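Local coordinates for protein dihydroxyacetone kinase (Citrobacter freundii, PDB 1UN8) that catalyses the ATP-dependent phosphorylation of dihydroxyacetone to dihydroxyacetone phosphate, using a divalent metal cation, and works as a homodimer, at residues 153-156 with 157-161; 176-179 with 180-183; 228-232 with 233-237; 370-373 with 374-377; 502-505 with 506-509. One frame throughout, in Å; residues are numbered along the deposited sequence.

Contact 1 (153-156 with 157-161); sequences AGTI and LVHKI
T155 and H159, one helical turn apart, run side by side in the same direction, and the methyl rather than the hydroxyl of T155 does the touching. CG2 of T155 stands 4.3 Å from the centroid of the H159 ring, 29° off the ring normal, an off-centre CH-pi contact; its nearest ring atom is CE1 of H159 at 3.9 Å. With CG2 anti to the backbone N (T155 chi1 -61°), OG1 turns back to I152 O, a threonine hydroxyl bonding to the chain just before it. T155 O lies over one face of the same ring, toward its rim, while also accepting the H159 N-H, with T155 O and H159 N 3.1 Å apart. The tight part is the backbone of this first turn: G154 O takes L157 N at 2.7 Å, and V158 N adds only a weak bond. K160 N reaches I156 O at 3.0 Å, a straighter bond with an N-H...O angle of 159°. The loose part is the side-chain fringe, where I156 CG2 comes no nearer than 4.3 Å to H159 CD2. Solvent has little place here, since all the touching residues are buried. H159 NE2 bonds H65 and T155 packs on K109, a substrate-binding residue. L157 rests on strands 254-260 and 301-309, while V158 and H159 lean on strand 104-109.

Contact 2 (176-179 with 180-183); sequences LREA and QYAA
Q180 N bonds L176 O at 2.8 Å, the first of four backbone bonds in which each carbonyl from L176 to A179 accepts the N-H four residues on; the last, A183 N to A179 O, measures 3.0 Å. Q180 CB packs over L176 O, and the amide NE2 of Q180 bonds S184. Within 176-179 itself, E178 OE2 is gripped twice by the guanidinium of its neighbour R177: NH2 of R177 lies 2.7 Å from OE2 of E178 in a salt bridge, and R177 NE adds a weak bond to E178 OE2 at 3.2 Å. The approach is imperfect, since NH2 meets OE2 from 50° above the carboxylate plane. This R177-E178 pairing would probably help to offset both charges. The arginine chain, leaving with CG anti to the backbone N (R177 chi1 -165°), bends at chi3 to bring the guanidinium beside the glutamate. That also carries CZ of R177 to 5.7 Å from the centroid of the Y181 ring, 29° off its normal, a long cation-pi approach and at most a weak attraction. The other carboxylate oxygen, E178 OE1, lies obliquely to the Y181 ring, 4.4 Å from CD2 of Y181. E178 and A182 pack on helix 155-167, while A179 and Q180 lie against L135 of strand 132-137. These successive i to i+4 bonds are the signature of a regular alpha helix, here an amphipathic one with R177 and Q180 exposed.

Contact 3 (228-232 with 233-237); sequences IDTQN and SAQVV
An asparagine N-cap opens helix 233-247, with N232 folded over the first turn. Its OD1 accepts Q235 N at 2.9 Å with an N-H...O angle of 168°, which is the evidence for the cap. A234 N lies as close, 2.8 Å from N232 OD1. Having CG anti to the backbone N (N232 chi1 177°) swings the amide back over the helix's start. The main chain of the cap residue joins in: V236 N bonds N232 O at 2.9 Å. Q235 runs extended beyond CG and crosses N232 at about a right angle, the two amide planes 36° apart. Its NE2 rests 3.4 Å from N232 CG, and its OE1 lies 3.6 Å from the methyl CG2 of T230. T230 OG1 accepts N232 N at 3.1 Å, an ST turn immediately before the cap. V236 CG2 packs against the cap residue, 3.1 Å from N232 O. The other end of the cap amide, N232 ND2, bonds N7 of the second subunit, and Q231 OE1 bonds F4 of the same subunit, which places this corner at the dimer interface. The loop follows strand 226-228, an outermost strand of its sheet within the chain, and the first helical turn packs on helix 266-277, where S233 OG bonds E275.

Contact 4 (370-373 with 374-377); sequences SDLE and THLN
H375 meets L372 just after the break at L372 that separates helix 356-371 from helix 373-381, its CB packed 3.7 Å from L372 O. One methyl of L372, CD2, approaches the H375 ring obliquely, 4.3 Å from CD2 of H375, a loose contact. L376 carries the apolar part of the contact. With CG anti to its own carbonyl carbon (chi1 -67°), the isobutyl group reaches back along the helix until CD1 of L376 lies alongside CB of L372 at 3.8 Å. CG of L376 also sits close to the carbonyl of the same leucine, 3.3 Å from L372 O. The backbone N of L376 meets L372 O at 2.8 Å, with an N-H...O angle of 165°. N377 comes last, its N bonding E373 O at 3.0 Å. The side chains of N377 and E373 lie alongside, pointing the same way, with amide and carboxylate planes 72° apart; ND2 of N377 touches the aliphatic CG of E373 at 3.7 Å. The polar ends meet other partners: N377 ND2 and E373 OE1 both bond S390 OG, while E373 OE2 makes a salt bridge to R397. L376 and N377 also neighbour the ATP-binding residues P534 and D387, each about 4 Å away between side chains. The chemistry thus divides by face: L372, H375 and L376 join the chain to helix 534-547, while the polar ends of E373 and N377, sharing S390, are probably held in place near the nucleotide site.

Contact 5 (502-505 with 506-509); sequences AQAG and AERT
Q503 and E507 slant across each other one helical turn apart, with the amide and carboxylate planes 87° apart. NE2 of Q503 donates to OE1 of E507 at 3.1 Å with an N-H...O angle of 164°; the oxygen lies close to the amide plane of Q503, but the nitrogen comes from 54° above the carboxylate plane. The glutamine bends at chi2 to meet a glutamate that stays extended beyond CG. R508 takes another direction: its bend at chi3 lays the guanidinium flat over the backbone, with A504 C over the centre of one face and NH2 of R508 3.4 Å from CA of G505. The glycine, having no side chain, lets the flat group come this close. All this rides on helix 495-511 in the C-terminal domain, an eight-helix barrel whose pocket holds a phospholipid. Q503 packs on A540 and M541 of helix 534-547, and A506 on A536. At the C-terminal side T509 is buried: OG1 of T509 donates to A506 O at 2.7 Å, in the carbonyl plane and on a lone pair, and also bonds the backbone N of D533, an ATP-binding residue.

None of the five contacts closes a long loop: each is a local contact within one continuous run, and they follow in series without nesting or crossing. Contacts 1 and 2 lie on successive helices, 155-167 and 172-184, and touch directly, I161 CB packing on A182 CB at 3.9 Å, with centres about 10 Å apart. Contact 3, about 27 Å from contact 1 between centres, leads strand 226-228 into helix 233-247 and meets the second subunit. The chain then passes to the DhaL part, where contact 4 lies about 70 Å from contact 1 between centres. Contacts 4 and 5, about 18 Å apart between centres, do not touch, yet both pack on helix 534-547.

Contact 1 (153-156 with 157-161)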
loop_
_atom_site.group_PDB
_atom_site.type_symbol
_atom_site.label_atom_id
_atom_site.label_comp_id
_atom_site.label_asym_id
_atom_site.label_seq_id
_atom_site.Cartn_x
_atom_site.Cartn_y
_atom_site.Cartn_z
ATOM N N ALA A 153 2.722 -11.279 -10.599
ATOM C CA ALA A 153 1.378 -10.711 -10.602
ATOM C C ALA A 153 0.342 -11.297 -11.563
ATOM O O ALA A 153 -0.795 -11.551 -11.172
ATOM C CB ALA A 153 1.458 -9.205 -10.795
ATOM N N GLY A 154 0.735 -11.511 -12.815
ATOM C CA GLY A 154 -0.192 -12.041 -13.797
ATOM C C GLY A 154 -0.911 -13.304 -13.358
ATOM O O GLY A 154 -2.004 -13.603 -13.829
ATOM N N THR A 155 -0.294 -14.051 -12.455
ATOM C CA THR A 155 -0.887 -15.283 -11.978
ATOM C C THR A 155 -2.358 -15.111 -11.604
ATOM O O THR A 155 -3.183 -15.949 -11.942
ATOM C CB THR A 155 -0.135 -15.831 -10.737
ATOM O OG1 THR A 155 1.235 -16.111 -11.076
ATOM C CG2 THR A 155 -0.812 -17.100 -10.226
ATOM N N ILE A 156 -2.698 -14.028 -10.920
ATOM C CA ILE A 156 -4.080 -13.850 -10.521
ATOM C C ILE A 156 -5.008 -13.670 -11.713
ATOM O O ILE A 156 -6.198 -13.961 -11.623
ATOM C CB ILE A 156 -4.261 -12.666 -9.542
ATOM C CG1 ILE A 156 -3.845 -11.364 -10.217
ATOM C CG2 ILE A 156 -3.501 -12.942 -8.241
ATOM C CD1 ILE A 156 -4.773 -10.192 -9.879
ATOM N N LEU A 157 -4.491 -13.177 -12.831
ATOM C CA LEU A 157 -5.352 -13.033 -13.990
ATOM C C LEU A 157 -5.697 -14.444 -14.441
ATOM O O LEU A 157 -6.757 -14.682 -15.025
ATOM C CB LEU A 157 -4.653 -12.277 -15.112
ATOM C CG LEU A 157 -4.328 -10.816 -14.807
ATOM C CD1 LEU A 157 -3.735 -10.186 -16.063
ATOM C CD2 LEU A 157 -5.576 -10.069 -14.353
ATOM N N VAL A 158 -4.801 -15.385 -14.152
ATOM C CA VAL A 158 -5.030 -16.773 -14.511
ATOM C C VAL A 158 -6.100 -17.334 -13.576
ATOM O O VAL A 158 -6.976 -18.087 -14.004
ATOM C CB VAL A 158 -3.731 -17.604 -14.408
ATOM C CG1 VAL A 158 -4.026 -19.074 -14.638
ATOM C CG2 VAL A 158 -2.731 -17.119 -15.449
ATOM N N HIS A 159 -6.042 -16.958 -12.301
ATOM C CA HIS A 159 -7.042 -17.429 -11.346
ATOM C C HIS A 159 -8.422 -16.990 -11.839
ATOM O O HIS A 159 -9.375 -17.755 -11.822
ATOM C CB HIS A 159 -6.819 -16.825 -9.949
ATOM C CG HIS A 159 -5.633 -17.372 -9.216
ATOM N ND1 HIS A 159 -4.947 -18.492 -9.635
ATOM C CD2 HIS A 159 -5.059 -16.994 -8.048
ATOM C CE1 HIS A 159 -4.004 -18.783 -8.754
ATOM N NE2 HIS A 159 -4.054 -17.891 -7.781
ATOM N N LYS A 160 -8.503 -15.742 -12.283
ATOM C CA LYS A 160 -9.749 -15.152 -12.754
ATOM C C LYS A 160 -10.414 -15.964 -13.858
ATOM O O LYS A 160 -11.612 -16.244 -13.808
ATOM C CB LYS A 160 -9.490 -13.730 -13.261
ATOM C CG LYS A 160 -10.742 -12.868 -13.377
ATOM C CD LYS A 160 -11.464 -12.783 -12.031
ATOM C CE LYS A 160 -12.678 -11.869 -12.108
ATOM N NZ LYS A 160 -13.718 -12.373 -13.050
ATOM N N ILE A 161 -9.635 -16.321 -14.870
ATOM C CA ILE A 161 -10.148 -17.099 -15.987
ATOM C C ILE A 161 -10.510 -18.516 -15.549
ATOM O O ILE A 161 -11.585 -19.023 -15.885
ATOM C CB ILE A 161 -9.112 -17.127 -17.133
ATOM C CG1 ILE A 161 -9.265 -15.858 -17.976
ATOM C CG2 ILE A 161 -9.258 -18.395 -17.950
ATOM C CD1 ILE A 161 -10.279 -16.000 -19.092
#

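Contact 2 (176-179 with 180-183)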
loop_
_atom_site.group_PDB
_atom_site.type_symbol
_atom_site.label_atom_id
_atom_site.label_comp_id
_atom_site.label_asym_id
_atom_site.label_seq_id
_atom_site.Cartn_x
_atom_site.Cartn_y
_atom_site.Cartn_z
ATOM N N LEU A 176 -8.533 -26.296 -17.264
ATOM C CA LEU A 176 -7.114 -26.309 -17.585
ATOM C C LEU A 176 -6.840 -25.662 -18.935
ATOM O O LEU A 176 -5.973 -24.804 -19.055
ATOM C CB LEU A 176 -6.598 -27.750 -17.585
ATOM C CG LEU A 176 -5.191 -28.037 -18.119
ATOM C CD1 LEU A 176 -4.157 -27.298 -17.294
ATOM C CD2 LEU A 176 -4.929 -29.541 -18.063
ATOM N N ARG A 177 -7.589 -26.071 -19.948
ATOM C CA ARG A 177 -7.414 -25.548 -21.295
ATOM C C ARG A 177 -7.446 -24.027 -21.298
ATOM O O ARG A 177 -6.522 -23.376 -21.774
ATOM C CB ARG A 177 -8.517 -26.078 -22.219
ATOM C CG ARG A 177 -8.231 -25.897 -23.710
ATOM C CD ARG A 177 -9.509 -25.875 -24.575
ATOM N NE ARG A 177 -10.042 -24.518 -24.773
ATOM C CZ ARG A 177 -9.389 -23.513 -25.373
ATOM N NH1 ARG A 177 -8.158 -23.693 -25.849
ATOM N NH2 ARG A 177 -9.965 -22.318 -25.505
ATOM N N GLU A 178 -8.530 -23.476 -20.771
ATOM C CA GLU A 178 -8.725 -22.033 -20.716
ATOM C C GLU A 178 -7.684 -21.336 -19.842
ATOM O O GLU A 178 -7.179 -20.267 -20.193
ATOM C CB GLU A 178 -10.132 -21.724 -20.189
ATOM C CG GLU A 178 -11.275 -22.152 -21.111
ATOM C CD GLU A 178 -11.252 -21.432 -22.448
ATOM O OE1 GLU A 178 -10.829 -20.255 -22.497
ATOM O OE2 GLU A 178 -11.673 -22.038 -23.452
ATOM N N ALA A 179 -7.384 -21.949 -18.701
ATOM C CA ALA A 179 -6.409 -21.420 -17.764
ATOM C C ALA A 179 -5.055 -21.301 -18.456
ATOM O O ALA A 179 -4.349 -20.296 -18.314
ATOM C CB ALA A 179 -6.299 -22.335 -16.562
ATOM N N GLN A 180 -4.689 -22.337 -19.200
ATOM C CA GLN A 180 -3.424 -22.329 -19.909
ATOM C C GLN A 180 -3.470 -21.252 -20.993
ATOM O O GLN A 180 -2.497 -20.539 -21.224
ATOM C CB GLN A 180 -3.161 -23.710 -20.522
ATOM C CG GLN A 180 -1.967 -23.765 -21.486
ATOM C CD GLN A 180 -0.609 -23.500 -20.816
ATOM O OE1 GLN A 180 -0.086 -24.343 -20.080
ATOM N NE2 GLN A 180 -0.040 -22.326 -21.078
ATOM N N TYR A 181 -4.617 -21.124 -21.645
ATOM C CA TYR A 181 -4.783 -20.134 -22.703
ATOM C C TYR A 181 -4.563 -18.732 -22.132
ATOM O O TYR A 181 -3.920 -17.889 -22.759
ATOM C CB TYR A 181 -6.183 -20.243 -23.321
ATOM C CG TYR A 181 -6.393 -19.357 -24.533
ATOM C CD1 TYR A 181 -5.616 -19.514 -25.683
ATOM C CD2 TYR A 181 -7.367 -18.360 -24.532
ATOM C CE1 TYR A 181 -5.800 -18.697 -26.805
ATOM C CE2 TYR A 181 -7.563 -17.537 -25.645
ATOM C CZ TYR A 181 -6.779 -17.712 -26.776
ATOM O OH TYR A 181 -6.993 -16.908 -27.878
ATOM N N ALA A 182 -5.101 -18.482 -20.944
ATOM C CA ALA A 182 -4.930 -17.178 -20.313
ATOM C C ALA A 182 -3.446 -16.965 -20.002
ATOM O O ALA A 182 -2.868 -15.934 -20.338
ATOM C CB ALA A 182 -5.755 -17.094 -19.032
ATOM N N ALA A 183 -2.838 -17.952 -19.361
ATOM C CA ALA A 183 -1.432 -17.867 -19.020
ATOM C C ALA A 183 -0.624 -17.451 -20.248
ATOM O O ALA A 183 0.084 -16.446 -20.223
ATOM C CB ALA A 183 -0.938 -19.213 -18.488
#

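Contact 3 (228-232 with 233-237)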
loop_
_atom_site.group_PDB
_atom_site.type_symbol
_atom_site.label_atom_id
_atom_site.label_comp_id
_atom_site.label_asym_id
_atom_site.label_seq_id
_atom_site.Cartn_x
_atom_site.Cartn_y
_atom_site.Cartn_z
ATOM N N ILE A 228 18.330 0.298 -14.171
ATOM C CA ILE A 228 18.076 1.512 -14.959
ATOM C C ILE A 228 18.770 2.672 -14.244
ATOM O O ILE A 228 18.619 2.828 -13.031
ATOM C CB ILE A 228 16.546 1.862 -15.054
ATOM C CG1 ILE A 228 15.721 0.773 -15.753
ATOM C CG2 ILE A 228 16.376 3.114 -15.852
ATOM C CD1 ILE A 228 16.369 -0.567 -15.808
ATOM N N ASP A 229 19.506 3.489 -14.999
ATOM C CA ASP A 229 20.246 4.618 -14.440
ATOM C C ASP A 229 19.400 5.809 -14.005
ATOM O O ASP A 229 19.914 6.912 -13.844
ATOM C CB ASP A 229 21.320 5.090 -15.432
ATOM C CG ASP A 229 20.740 5.826 -16.630
ATOM O OD1 ASP A 229 19.566 5.582 -16.981
ATOM O OD2 ASP A 229 21.470 6.639 -17.236
ATOM N N THR A 230 18.106 5.593 -13.806
ATOM C CA THR A 230 17.236 6.675 -13.365
ATOM C C THR A 230 16.007 6.107 -12.678
ATOM O O THR A 230 15.736 4.907 -12.774
ATOM C CB THR A 230 16.771 7.546 -14.549
ATOM O OG1 THR A 230 16.032 8.667 -14.050
ATOM C CG2 THR A 230 15.888 6.743 -15.507
ATOM N N GLN A 231 15.274 6.970 -11.983
ATOM C CA GLN A 231 14.047 6.571 -11.302
ATOM C C GLN A 231 12.882 7.330 -11.912
ATOM O O GLN A 231 11.742 7.208 -11.465
ATOM C CB GLN A 231 14.132 6.876 -9.811
ATOM C CG GLN A 231 15.196 6.075 -9.088
ATOM C CD GLN A 231 15.135 6.273 -7.591
ATOM O OE1 GLN A 231 14.288 7.016 -7.091
ATOM N NE2 GLN A 231 16.029 5.607 -6.864
ATOM N N ASN A 232 13.182 8.118 -12.942
ATOM C CA ASN A 232 12.180 8.907 -13.627
ATOM C C ASN A 232 11.008 8.039 -14.072
ATOM O O ASN A 232 11.176 7.105 -14.852
ATOM C CB ASN A 232 12.805 9.604 -14.830
ATOM C CG ASN A 232 11.787 10.391 -15.624
ATOM O OD1 ASN A 232 10.959 9.815 -16.339
ATOM N ND2 ASN A 232 11.822 11.714 -15.483
ATOM N N SER A 233 9.817 8.365 -13.581
ATOM C CA SER A 233 8.619 7.592 -13.898
ATOM C C SER A 233 8.350 7.372 -15.390
ATOM O O SER A 233 8.029 6.258 -15.808
ATOM C CB SER A 233 7.393 8.232 -13.230
ATOM O OG SER A 233 7.230 9.589 -13.621
ATOM N N ALA A 234 8.491 8.416 -16.195
ATOM C CA ALA A 234 8.230 8.278 -17.619
ATOM C C ALA A 234 9.231 7.363 -18.324
ATOM O O ALA A 234 8.859 6.496 -19.124
ATOM C CB ALA A 234 8.230 9.639 -18.268
ATOM N N GLN A 235 10.506 7.561 -18.028
ATOM C CA GLN A 235 11.534 6.763 -18.645
ATOM C C GLN A 235 11.363 5.318 -18.225
ATOM O O GLN A 235 11.348 4.411 -19.062
ATOM C CB GLN A 235 12.913 7.303 -18.253
ATOM C CG GLN A 235 13.205 8.673 -18.879
ATOM C CD GLN A 235 14.487 9.301 -18.370
ATOM O OE1 GLN A 235 15.562 8.706 -18.466
ATOM N NE2 GLN A 235 14.384 10.516 -17.831
ATOM N N VAL A 236 11.207 5.099 -16.928
ATOM C CA VAL A 236 11.028 3.747 -16.424
ATOM C C VAL A 236 9.804 3.059 -17.031
ATOM O O VAL A 236 9.894 1.925 -17.481
ATOM C CB VAL A 236 10.916 3.738 -14.886
ATOM C CG1 VAL A 236 10.632 2.329 -14.384
ATOM C CG2 VAL A 236 12.209 4.266 -14.285
ATOM N N VAL A 237 8.664 3.737 -17.065
ATOM C CA VAL A 237 7.482 3.106 -17.626
ATOM C C VAL A 237 7.583 2.845 -19.126
ATOM O O VAL A 237 7.145 1.794 -19.607
ATOM C CB VAL A 237 6.208 3.929 -17.322
ATOM C CG1 VAL A 237 5.025 3.418 -18.139
ATOM C CG2 VAL A 237 5.879 3.808 -15.851
#

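Contact 4 (370-373 with 374-377)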
loop_
_atom_site.group_PDB
_atom_site.type_symbol
_atom_site.label_atom_id
_atom_site.label_comp_id
_atom_site.label_asym_id
_atom_site.label_seq_id
_atom_site.Cartn_x
_atom_site.Cartn_y
_atom_site.Cartn_z
ATOM N N SER A 370 6.505 51.656 9.597
ATOM C CA SER A 370 7.668 51.754 8.724
ATOM C C SER A 370 8.930 52.105 9.499
ATOM O O SER A 370 9.981 51.501 9.287
ATOM C CB SER A 370 7.431 52.799 7.629
ATOM O OG SER A 370 8.460 52.755 6.654
ATOM N N ASP A 371 8.828 53.073 10.403
ATOM C CA ASP A 371 9.974 53.498 11.199
ATOM C C ASP A 371 10.552 52.400 12.087
ATOM O O ASP A 371 11.758 52.376 12.358
ATOM C CB ASP A 371 9.584 54.679 12.090
ATOM C CG ASP A 371 9.279 55.938 11.302
ATOM O OD1 ASP A 371 8.749 56.900 11.909
ATOM O OD2 ASP A 371 9.574 55.972 10.089
ATOM N N LEU A 372 9.689 51.493 12.536
ATOM C CA LEU A 372 10.091 50.414 13.429
ATOM C C LEU A 372 10.770 49.198 12.804
ATOM O O LEU A 372 11.105 48.248 13.523
ATOM C CB LEU A 372 8.864 49.934 14.210
ATOM C CG LEU A 372 8.233 50.891 15.222
ATOM C CD1 LEU A 372 6.816 50.448 15.545
ATOM C CD2 LEU A 372 9.081 50.926 16.478
ATOM N N GLU A 373 10.998 49.223 11.492
ATOM C CA GLU A 373 11.582 48.066 10.808
ATOM C C GLU A 373 12.764 47.374 11.473
ATOM O O GLU A 373 12.676 46.208 11.856
ATOM C CB GLU A 373 11.965 48.411 9.364
ATOM C CG GLU A 373 12.428 47.183 8.567
ATOM C CD GLU A 373 12.681 47.474 7.090
ATOM O OE1 GLU A 373 13.059 46.532 6.360
ATOM O OE2 GLU A 373 12.506 48.634 6.657
ATOM N N THR A 374 13.876 48.081 11.607
ATOM C CA THR A 374 15.048 47.478 12.207
ATOM C C THR A 374 14.862 47.058 13.666
ATOM O O THR A 374 15.370 46.011 14.079
ATOM C CB THR A 374 16.269 48.409 12.066
ATOM O OG1 THR A 374 17.335 47.930 12.896
ATOM C CG2 THR A 374 15.904 49.835 12.441
ATOM N N HIS A 375 14.135 47.854 14.446
ATOM C CA HIS A 375 13.909 47.506 15.846
ATOM C C HIS A 375 13.085 46.226 15.958
ATOM O O HIS A 375 13.382 45.354 16.783
ATOM C CB HIS A 375 13.189 48.636 16.592
ATOM C CG HIS A 375 12.828 48.289 18.006
ATOM N ND1 HIS A 375 13.768 47.951 18.956
ATOM C CD2 HIS A 375 11.626 48.199 18.624
ATOM C CE1 HIS A 375 13.163 47.668 20.097
ATOM N NE2 HIS A 375 11.861 47.810 19.922
ATOM N N LEU A 376 12.051 46.110 15.127
ATOM C CA LEU A 376 11.208 44.926 15.166
ATOM C C LEU A 376 11.938 43.685 14.654
ATOM O O LEU A 376 11.619 42.558 15.064
ATOM C CB LEU A 376 9.909 45.166 14.384
ATOM C CG LEU A 376 8.954 46.203 15.002
ATOM C CD1 LEU A 376 7.703 46.325 14.159
ATOM C CD2 LEU A 376 8.586 45.798 16.416
ATOM N N ASN A 377 12.917 43.878 13.770
ATOM C CA ASN A 377 13.684 42.741 13.265
ATOM C C ASN A 377 14.588 42.254 14.389
ATOM O O ASN A 377 14.730 41.047 14.618
ATOM C CB ASN A 377 14.530 43.131 12.052
ATOM C CG ASN A 377 13.703 43.263 10.785
ATOM O OD1 ASN A 377 12.724 42.540 10.592
ATOM N ND2 ASN A 377 14.105 44.172 9.905
#

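Contact 5 (502-505 with 506-509)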
loop_
_atom_site.group_PDB
_atom_site.type_symbol
_atom_site.label_atom_id
_atom_site.label_comp_id
_atom_site.label_asym_id
_atom_site.label_seq_id
_atom_site.Cartn_x
_atom_site.Cartn_y
_atom_site.Cartn_z
ATOM N N ALA A 502 -2.704 48.117 25.541
ATOM C CA ALA A 502 -1.845 47.426 24.594
ATOM C C ALA A 502 -0.441 47.304 25.174
ATOM O O ALA A 502 0.186 46.240 25.113
ATOM C CB ALA A 502 -1.806 48.191 23.260
ATOM N N GLN A 503 0.046 48.405 25.736
ATOM C CA GLN A 503 1.379 48.454 26.325
ATOM C C GLN A 503 1.557 47.409 27.425
ATOM O O GLN A 503 2.599 46.753 27.497
ATOM C CB GLN A 503 1.648 49.862 26.862
ATOM C CG GLN A 503 3.019 50.068 27.486
ATOM C CD GLN A 503 4.163 49.728 26.551
ATOM O OE1 GLN A 503 4.041 49.832 25.336
ATOM N NE2 GLN A 503 5.294 49.334 27.123
ATOM N N ALA A 504 0.544 47.240 28.275
ATOM C CA ALA A 504 0.624 46.247 29.352
ATOM C C ALA A 504 0.729 44.864 28.728
ATOM O O ALA A 504 1.545 44.043 29.138
ATOM C CB ALA A 504 -0.610 46.327 30.240
ATOM N N GLY A 505 -0.111 44.618 27.725
ATOM C CA GLY A 505 -0.100 43.337 27.049
ATOM C C GLY A 505 1.239 43.051 26.392
ATOM O O GLY A 505 1.723 41.921 26.437
ATOM N N ALA A 506 1.841 44.062 25.775
ATOM C CA ALA A 506 3.134 43.864 25.133
ATOM C C ALA A 506 4.148 43.508 26.213
ATOM O O ALA A 506 5.005 42.643 26.026
ATOM C CB ALA A 506 3.565 45.122 24.412
ATOM N N GLU A 507 4.037 44.186 27.350
ATOM C CA GLU A 507 4.934 43.945 28.465
ATOM C C GLU A 507 4.789 42.515 28.959
ATOM O O GLU A 507 5.780 41.877 29.296
ATOM C CB GLU A 507 4.660 44.962 29.585
ATOM C CG GLU A 507 5.269 46.334 29.282
ATOM C CD GLU A 507 4.693 47.459 30.121
ATOM O OE1 GLU A 507 5.265 48.572 30.083
ATOM O OE2 GLU A 507 3.667 47.234 30.799
ATOM N N ARG A 508 3.563 41.996 28.979
ATOM C CA ARG A 508 3.352 40.623 29.435
ATOM C C ARG A 508 4.128 39.621 28.573
ATOM O O ARG A 508 4.587 38.596 29.077
ATOM C CB ARG A 508 1.851 40.270 29.448
ATOM C CG ARG A 508 1.099 40.853 30.643
ATOM C CD ARG A 508 -0.335 40.349 30.734
ATOM N NE ARG A 508 -1.238 41.009 29.794
ATOM C CZ ARG A 508 -1.880 42.150 30.032
ATOM N NH1 ARG A 508 -1.730 42.779 31.189
ATOM N NH2 ARG A 508 -2.679 42.661 29.105
ATOM N N THR A 509 4.299 39.922 27.285
ATOM C CA THR A 509 5.021 39.006 26.397
ATOM C C THR A 509 6.507 38.945 26.721
ATOM O O THR A 509 7.192 38.013 26.314
ATOM C CB THR A 509 4.857 39.364 24.888
ATOM O OG1 THR A 509 5.676 40.487 24.546
ATOM C CG2 THR A 509 3.417 39.677 24.577
#